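Local coordinates for manganese-binding protein (Chlamydia trachomatis, PDB 6NSI) that binds iron, with a preference for Fe(2+), as well as manganese and nickel, and delivers them to the membrane permease of an ABC transporter for import, at residues A[14-19]-A[23-28]; A[27-32]-A[36-41]; A[54-57]-A[61-64]. One frame throughout, in Å; residues are numbered along the deposited sequence.

Interaction 1: residues A[14-19]-A[23-28]; sequences CVSRIT and VKNIVL
N25, on strand 24-27, sends its side-chain amide to T19 at the C-terminal end of helix 9-19. N25 ND2 donates to T19 OG1 at 3.0 Å with an N-H...O angle of 155°, and the acceptor lies almost exactly in the amide plane. The other branch of the amide makes no such bond: N25 OD1 abuts the methyl CG1 of V15 at 3.1 Å. S16 comes in at the base of the N25 side chain, its OG 3.3 Å from N25 CB. That hydroxyl also comes near ND2, but at an angle too poor for a bond; its hydrogen bond goes instead to the carbonyl of C12, one turn back in the helix. A second contact joins T19 to V23: T19 CB and V23 CG1 are 3.4 Å apart, tight for two carbons.

The torsion of T19 explains its double role. With chi1 at 61°, T19 OG1 is tucked back over its own main chain, where it receives the N25 amide and gives a weak hydrogen bond of 3.3 Å to V15 O in its own helix. The strand-side partner is held in turn by the sheet, since K24 and I26 bond through their backbones to strand 3-6. Behind the contact F132 of helix 129-154 packs on T19, and V15 reaches S6. Helix and strand run antiparallel (179°), their short axes 9.0 Å apart. This is the return half of a beta-alpha-beta crossover, in which strand 3-6, helix 9-19 and strand 24-27 follow one another and the two strands lie side by side and parallel in the sheet.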
loop_
_atom_site.group_PDB
_atom_site.type_symbol
_atom_site.label_atom_id
_atom_site.label_comp_id
_atom_site.label_asym_id
_atom_site.label_seq_id
_atom_site.Cartn_x
_atom_site.Cartn_y
_atom_site.Cartn_z
ATOM N N CYS A 14 5.470 -0.421 -11.463
ATOM C CA CYS A 14 6.361 -1.575 -11.488
ATOM C C CYS A 14 6.262 -2.314 -12.820
ATOM O O CYS A 14 7.290 -2.706 -13.385
ATOM C CB CYS A 14 6.044 -2.512 -10.323
ATOM S SG CYS A 14 6.159 -1.720 -8.644
ATOM N N VAL A 15 5.040 -2.499 -13.340
ATOM C CA VAL A 15 4.874 -3.127 -14.656
ATOM C C VAL A 15 5.653 -2.352 -15.711
ATOM O O VAL A 15 6.382 -2.933 -16.523
ATOM C CB VAL A 15 3.381 -3.229 -15.026
ATOM C CG1 VAL A 15 3.227 -3.743 -16.454
ATOM C CG2 VAL A 15 2.643 -4.156 -14.077
ATOM N N SER A 16 5.519 -1.020 -15.704
ATOM C CA SER A 16 6.157 -0.195 -16.725
ATOM C C SER A 16 7.674 -0.303 -16.673
ATOM O O SER A 16 8.340 -0.155 -17.707
ATOM C CB SER A 16 5.727 1.264 -16.566
ATOM O OG SER A 16 4.315 1.380 -16.653
ATOM N N ARG A 17 8.234 -0.556 -15.484
ATOM C CA ARG A 17 9.679 -0.721 -15.356
ATOM C C ARG A 17 10.141 -2.046 -15.948
ATOM O O ARG A 17 11.237 -2.123 -16.508
ATOM C CB ARG A 17 10.106 -0.621 -13.883
ATOM C CG ARG A 17 10.376 0.803 -13.369
ATOM C CD ARG A 17 11.761 1.305 -13.793
ATOM N NE ARG A 17 12.810 1.108 -12.784
ATOM C CZ ARG A 17 13.815 0.235 -12.895
ATOM N NH1 ARG A 17 13.912 -0.551 -13.965
ATOM N NH2 ARG A 17 14.725 0.138 -11.930
ATOM N N ILE A 18 9.328 -3.096 -15.826
ATOM C CA ILE A 18 9.686 -4.370 -16.439
ATOM C C ILE A 18 9.619 -4.277 -17.956
ATOM O O ILE A 18 10.495 -4.791 -18.654
ATOM C CB ILE A 18 8.784 -5.499 -15.916
ATOM C CG1 ILE A 18 9.033 -5.741 -14.432
ATOM C CG2 ILE A 18 9.013 -6.783 -16.723
ATOM C CD1 ILE A 18 7.967 -6.598 -13.792
ATOM N N THR A 19 8.582 -3.626 -18.494
ATOM C CA THR A 19 8.373 -3.637 -19.941
ATOM C C THR A 19 9.131 -2.542 -20.675
ATOM O O THR A 19 9.487 -2.735 -21.844
ATOM C CB THR A 19 6.882 -3.511 -20.294
ATOM O OG1 THR A 19 6.350 -2.272 -19.803
ATOM C CG2 THR A 19 6.081 -4.681 -19.741
ATOM N N VAL A 23 5.863 -1.832 -24.735
ATOM C CA VAL A 23 4.416 -1.918 -24.570
ATOM C C VAL A 23 3.903 -0.576 -24.060
ATOM O O VAL A 23 4.662 0.244 -23.530
ATOM C CB VAL A 23 3.996 -3.047 -23.597
ATOM C CG1 VAL A 23 4.152 -2.599 -22.150
ATOM C CG2 VAL A 23 2.573 -3.477 -23.845
ATOM N N LYS A 24 2.599 -0.349 -24.225
ATOM C CA LYS A 24 1.934 0.819 -23.662
ATOM C C LYS A 24 1.167 0.415 -22.413
ATOM O O LYS A 24 0.258 -0.419 -22.475
ATOM C CB LYS A 24 1.014 1.477 -24.689
ATOM C CG LYS A 24 1.765 1.826 -25.961
ATOM C CD LYS A 24 0.875 2.048 -27.159
ATOM C CE LYS A 24 1.686 2.648 -28.293
ATOM N NZ LYS A 24 2.301 1.602 -29.171
ATOM N N ASN A 25 1.540 1.004 -21.286
ATOM C CA ASN A 25 0.923 0.698 -20.010
ATOM C C ASN A 25 -0.136 1.743 -19.725
ATOM O O ASN A 25 0.128 2.944 -19.833
ATOM C CB ASN A 25 1.966 0.679 -18.892
ATOM C CG ASN A 25 2.802 -0.576 -18.909
ATOM O OD1 ASN A 25 2.308 -1.652 -18.584
ATOM N ND2 ASN A 25 4.067 -0.453 -19.323
ATOM N N ILE A 26 -1.335 1.288 -19.382
ATOM C CA ILE A 26 -2.395 2.183 -18.955
ATOM C C ILE A 26 -2.753 1.838 -17.516
ATOM O O ILE A 26 -2.545 0.719 -17.040
ATOM C CB ILE A 26 -3.644 2.123 -19.870
ATOM C CG1 ILE A 26 -3.989 0.682 -20.244
ATOM C CG2 ILE A 26 -3.418 2.947 -21.130
ATOM C CD1 ILE A 26 -5.344 0.543 -20.979
ATOM N N VAL A 27 -3.289 2.824 -16.817
ATOM C CA VAL A 27 -3.713 2.638 -15.441
ATOM C C VAL A 27 -5.158 3.088 -15.334
ATOM O O VAL A 27 -5.535 4.131 -15.876
ATOM C CB VAL A 27 -2.809 3.397 -14.442
ATOM C CG1 VAL A 27 -2.891 4.919 -14.635
ATOM C CG2 VAL A 27 -3.171 3.016 -13.036
ATOM N N LEU A 28 -5.979 2.262 -14.693
ATOM C CA LEU A 28 -7.404 2.597 -14.464
ATOM C C LEU A 28 -7.610 3.665 -13.389
ATOM O O LEU A 28 -8.290 4.628 -13.642
ATOM C CB LEU A 28 -8.133 1.330 -14.047
ATOM C CG LEU A 28 -9.374 1.021 -14.864
ATOM C CD1 LEU A 28 -8.991 0.779 -16.305
ATOM C CD2 LEU A 28 -10.095 -0.169 -14.280
#

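Interaction 2: residues A[27-32]-A[36-41]. With FE (Fe (III) ion), chain B.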
loop_
_atom_site.group_PDB
_atom_site.type_symbol
_atom_site.label_atom_id
_atom_site.label_comp_id
_atom_site.label_asym_id
_atom_site.label_seq_id
_atom_site.Cartn_x
_atom_site.Cartn_y
_atom_site.Cartn_z
ATOM N N VAL A 27 -3.289 2.824 -16.817
ATOM C CA VAL A 27 -3.713 2.638 -15.441
ATOM C C VAL A 27 -5.158 3.088 -15.334
ATOM O O VAL A 27 -5.535 4.131 -15.876
ATOM C CB VAL A 27 -2.809 3.397 -14.442
ATOM C CG1 VAL A 27 -2.891 4.919 -14.635
ATOM C CG2 VAL A 27 -3.171 3.016 -13.036
ATOM N N LEU A 28 -5.979 2.262 -14.693
ATOM C CA LEU A 28 -7.404 2.597 -14.464
ATOM C C LEU A 28 -7.610 3.665 -13.389
ATOM O O LEU A 28 -8.290 4.628 -13.642
ATOM C CB LEU A 28 -8.133 1.330 -14.047
ATOM C CG LEU A 28 -9.374 1.021 -14.864
ATOM C CD1 LEU A 28 -8.991 0.779 -16.305
ATOM C CD2 LEU A 28 -10.095 -0.169 -14.280
ATOM N N ILE A 29 -6.959 3.500 -12.251
ATOM C CA ILE A 29 -7.185 4.384 -11.080
ATOM C C ILE A 29 -5.912 5.170 -10.795
ATOM O O ILE A 29 -4.857 4.573 -10.664
ATOM C CB ILE A 29 -7.583 3.525 -9.865
ATOM C CG1 ILE A 29 -8.765 2.602 -10.155
ATOM C CG2 ILE A 29 -7.799 4.368 -8.622
ATOM C CD1 ILE A 29 -9.064 1.635 -9.063
ATOM N N ASP A 30 -6.039 6.481 -10.775
ATOM C CA ASP A 30 -4.935 7.359 -10.408
ATOM C C ASP A 30 -5.514 8.619 -9.782
ATOM O O ASP A 30 -6.734 8.842 -9.793
ATOM C CB ASP A 30 -4.044 7.723 -11.608
ATOM C CG ASP A 30 -2.690 8.310 -11.183
ATOM O OD1 ASP A 30 -2.455 8.490 -9.961
ATOM O OD2 ASP A 30 -1.853 8.587 -12.070
ATOM N N GLY A 31 -4.613 9.430 -9.204
ATOM C CA GLY A 31 -4.996 10.711 -8.639
ATOM C C GLY A 31 -5.542 10.609 -7.226
ATOM O O GLY A 31 -5.185 9.732 -6.439
ATOM N N ALA A 32 -6.459 11.513 -6.927
ATOM C CA ALA A 32 -6.989 11.650 -5.584
ATOM C C ALA A 32 -8.179 10.733 -5.295
ATOM O O ALA A 32 -8.976 11.042 -4.400
ATOM C CB ALA A 32 -7.389 13.103 -5.335
ATOM N N HIS A 36 -10.574 1.724 -3.218
ATOM C CA HIS A 36 -11.445 0.725 -2.600
ATOM C C HIS A 36 -12.841 0.747 -3.207
ATOM O O HIS A 36 -13.467 -0.304 -3.384
ATOM C CB HIS A 36 -11.556 0.974 -1.095
ATOM C CG HIS A 36 -10.272 0.797 -0.349
ATOM N ND1 HIS A 36 -9.866 -0.420 0.150
ATOM C CD2 HIS A 36 -9.316 1.688 0.006
ATOM C CE1 HIS A 36 -8.710 -0.276 0.774
ATOM N NE2 HIS A 36 -8.352 0.994 0.697
ATOM N N SER A 37 -13.359 1.939 -3.497
ATOM C CA SER A 37 -14.734 2.097 -3.941
ATOM C C SER A 37 -14.812 2.577 -5.380
ATOM O O SER A 37 -15.854 3.097 -5.801
ATOM C CB SER A 37 -15.478 3.059 -3.020
ATOM O OG SER A 37 -14.942 4.362 -3.156
ATOM N N TYR A 38 -13.730 2.413 -6.139
ATOM C CA TYR A 38 -13.718 2.862 -7.519
ATOM C C TYR A 38 -14.791 2.129 -8.302
ATOM O O TYR A 38 -14.892 0.903 -8.245
ATOM C CB TYR A 38 -12.357 2.614 -8.155
ATOM C CG TYR A 38 -12.234 3.165 -9.557
ATOM C CD1 TYR A 38 -12.013 4.513 -9.774
ATOM C CD2 TYR A 38 -12.340 2.335 -10.664
ATOM C CE1 TYR A 38 -11.884 5.019 -11.045
ATOM C CE2 TYR A 38 -12.217 2.833 -11.941
ATOM C CZ TYR A 38 -11.998 4.180 -12.128
ATOM O OH TYR A 38 -11.871 4.692 -13.403
ATOM N N GLU A 39 -15.611 2.885 -9.014
ATOM C CA GLU A 39 -16.553 2.311 -9.958
ATOM C C GLU A 39 -16.087 2.690 -11.353
ATOM O O GLU A 39 -15.590 3.801 -11.568
ATOM C CB GLU A 39 -17.989 2.795 -9.697
ATOM C CG GLU A 39 -18.521 2.470 -8.290
ATOM C CD GLU A 39 -19.264 1.123 -8.204
ATOM O OE1 GLU A 39 -19.762 0.782 -7.098
ATOM O OE2 GLU A 39 -19.353 0.408 -9.233
ATOM N N MET A 40 -16.203 1.754 -12.289
ATOM C CA MET A 40 -15.691 2.023 -13.624
ATOM C C MET A 40 -16.402 3.220 -14.235
ATOM O O MET A 40 -17.612 3.402 -14.067
ATOM C CB MET A 40 -15.844 0.794 -14.515
ATOM C CG MET A 40 -14.890 -0.324 -14.124
ATOM S SD MET A 40 -15.453 -1.912 -14.722
ATOM C CE MET A 40 -15.376 -1.600 -16.490
ATOM N N VAL A 41 -15.622 4.059 -14.907
ATOM C CA VAL A 41 -16.136 5.187 -15.649
ATOM C C VAL A 41 -16.208 4.798 -17.123
ATOM O O VAL A 41 -15.652 3.787 -17.550
ATOM C CB VAL A 41 -15.272 6.458 -15.435
ATOM C CG1 VAL A 41 -15.222 6.830 -13.935
ATOM C CG2 VAL A 41 -13.870 6.246 -15.975
HETATM FE FE FE B . -6.778 1.766 1.772
#
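The phenol ring of Y38 has I29 over one face: CG1 stands 3.6 Å from the ring centroid, 13° off the normal, in a CH-pi contact. The L28 carbonyl approaches obliquely, its O atom 3.6 Å from Y38 OH, and the L28 side chain touches the ring more loosely, CD2 to CE2 at 4.4 Å. The I29 and Y38 side chains run antiparallel past one another, so that I29 CD1 lies back at Y38 CB, 3.6 Å away. Y38 CG is anti to the backbone N (chi1 -175°), which carries the ring toward segment 27-32. The hydroxyl is hydrogen-bonded to D44 OD2, at the start of helix 44-50, which also accepts from V41 N; the ring is therefore held at its far end as well as over its face.

Both segments belong to the irregular connection between strand 24-27 and helix 44-50 in this protein, probably of solute-binding protein family 9, and this connection supplies a ligand of the metal site. H36 NE2 binds the iron(III) ion at 2.1 Å, with H102, H168 and D260 completing the protein ligands. Nearer the strand, D30 forms a salt bridge with R9 of helix 9-19.

Interaction 3: residues A[54-57]-A[61-64]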
loop_
_atom_site.group_PDB
_atom_site.type_symbol
_atom_site.label_atom_id
_atom_site.label_comp_id
_atom_site.label_asym_id
_atom_site.label_seq_id
_atom_site.Cartn_x
_atom_site.Cartn_y
_atom_site.Cartn_z
ATOM N N ILE A 54 -4.541 -7.651 -17.476
ATOM C CA ILE A 54 -5.113 -6.735 -16.479
ATOM C C ILE A 54 -4.547 -7.116 -15.120
ATOM O O ILE A 54 -4.897 -8.169 -14.569
ATOM C CB ILE A 54 -6.641 -6.788 -16.450
ATOM C CG1 ILE A 54 -7.216 -6.356 -17.800
ATOM C CG2 ILE A 54 -7.173 -5.920 -15.311
ATOM C CD1 ILE A 54 -8.715 -6.594 -17.925
ATOM N N PHE A 55 -3.699 -6.252 -14.568
ATOM C CA PHE A 55 -3.022 -6.522 -13.305
ATOM C C PHE A 55 -3.831 -5.940 -12.140
ATOM O O PHE A 55 -4.050 -4.725 -12.071
ATOM C CB PHE A 55 -1.603 -5.952 -13.342
ATOM C CG PHE A 55 -0.635 -6.787 -14.142
ATOM C CD1 PHE A 55 -0.241 -6.390 -15.412
ATOM C CD2 PHE A 55 -0.116 -7.965 -13.619
ATOM C CE1 PHE A 55 0.657 -7.157 -16.151
ATOM C CE2 PHE A 55 0.786 -8.737 -14.355
ATOM C CZ PHE A 55 1.167 -8.332 -15.618
ATOM N N CYS A 56 -4.285 -6.821 -11.243
ATOM C CA CYS A 56 -5.094 -6.481 -10.078
ATOM C C CYS A 56 -4.338 -6.768 -8.793
ATOM O O CYS A 56 -3.478 -7.657 -8.738
ATOM C CB CYS A 56 -6.390 -7.287 -10.043
ATOM S SG CYS A 56 -7.354 -7.109 -11.528
ATOM N N ASN A 57 -4.706 -6.035 -7.745
ATOM C CA ASN A 57 -4.148 -6.291 -6.421
ATOM C C ASN A 57 -4.740 -7.547 -5.808
ATOM O O ASN A 57 -4.035 -8.295 -5.122
ATOM C CB ASN A 57 -4.409 -5.105 -5.489
ATOM C CG ASN A 57 -3.684 -5.238 -4.169
ATOM O OD1 ASN A 57 -2.534 -4.843 -4.067
ATOM N ND2 ASN A 57 -4.355 -5.782 -3.145
ATOM N N LEU A 61 -9.300 -5.407 -3.072
ATOM C CA LEU A 61 -9.110 -3.995 -3.399
ATOM C C LEU A 61 -10.010 -3.557 -4.548
ATOM O O LEU A 61 -10.467 -2.404 -4.588
ATOM C CB LEU A 61 -7.649 -3.722 -3.750
ATOM C CG LEU A 61 -7.352 -2.227 -3.894
ATOM C CD1 LEU A 61 -7.609 -1.494 -2.563
ATOM C CD2 LEU A 61 -5.914 -2.044 -4.376
ATOM N N GLU A 62 -10.242 -4.445 -5.508
ATOM C CA GLU A 62 -11.122 -4.176 -6.646
ATOM C C GLU A 62 -12.523 -4.722 -6.375
ATOM O O GLU A 62 -13.068 -5.486 -7.163
ATOM C CB GLU A 62 -10.522 -4.780 -7.917
ATOM C CG GLU A 62 -9.157 -4.187 -8.328
ATOM C CD GLU A 62 -7.949 -4.965 -7.772
ATOM O OE1 GLU A 62 -8.118 -6.110 -7.278
ATOM O OE2 GLU A 62 -6.817 -4.429 -7.823
ATOM N N HIS A 63 -13.127 -4.349 -5.246
ATOM C CA HIS A 63 -14.319 -5.035 -4.753
ATOM C C HIS A 63 -15.632 -4.358 -5.138
ATOM O O HIS A 63 -16.701 -4.861 -4.775
ATOM C CB HIS A 63 -14.248 -5.192 -3.227
ATOM C CG HIS A 63 -14.806 -4.027 -2.467
ATOM N ND1 HIS A 63 -16.152 -3.889 -2.194
ATOM C CD2 HIS A 63 -14.196 -2.952 -1.912
ATOM C CE1 HIS A 63 -16.349 -2.772 -1.514
ATOM N NE2 HIS A 63 -15.177 -2.187 -1.329
ATOM N N SER A 64 -15.584 -3.234 -5.849
ATOM C CA SER A 64 -16.800 -2.594 -6.322
ATOM C C SER A 64 -17.533 -3.486 -7.322
ATOM O O SER A 64 -16.927 -4.277 -8.048
ATOM C CB SER A 64 -16.471 -1.252 -6.963
ATOM O OG SER A 64 -16.151 -1.409 -8.337
#
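A bend in the chain of E62 at chi2 (93°), after CG has set off anti to the carbonyl carbon, brings its carboxylate to the end of strand 54-56. L61 meets N57 by a different route: its CG is anti to the backbone N (chi1 -171°), which with the rest of its chain brings CD2 toward N57, and the two side chains cross at about a right angle. E62 OE2 accepts from the backbone N of N57 at 2.7 Å, with an N-H...O angle of 161°. The donor comes on the syn side of the carboxylate, somewhat out of its plane. The other oxygen, OE1, is bonded to the backbone N of G58, so the carboxylate takes successive backbone N-H groups where the chain leaves the strand. Two such N-H groups would favour the ionised form of the E62 carboxylate. E62 OE1 also lies 3.5 Å from C56 CB, which brings the acid close against the last residue of the strand.

The apolar part of the contact is N57 CB on L61 CD2 at 3.6 Å, while the end of the N57 side chain looks elsewhere, ND2 donating to the carbonyl of P101.

L61 continues toward the metal site, its side chain about 5 Å from the iron(III) ion and packed on H36. Downstream, S64 is the N-cap of helix 65-71, its OG bonded to L67 N. L71 of that helix packs on both C56 and E62. Strand 54-56 itself pairs in parallel with strands 3-6 and 77-79, and on the side of F55 and N57 helix 107-124 covers it.

In the fold
Along the chain interaction 1 comes first, interaction 2 begins on its last residues, V27 and L28, and interaction 3 follows after helix 44-50. Centres lie about 16 Å apart between interaction 1 and each of the others, and about 10 Å between interactions 2 and 3. Interactions 1 and 3 reach the same four-stranded parallel sheet, through strands 24-27 and 54-56 on either side of strand 3-6, and meet where V15 packs on F55. Interactions 2 and 3 adjoin directly, S64 OG bonding to Y38 O. The series thus runs from a helix-strand contact away from the metal to the ends of the strands and the loops that follow them, one of which carries the iron ligand H36.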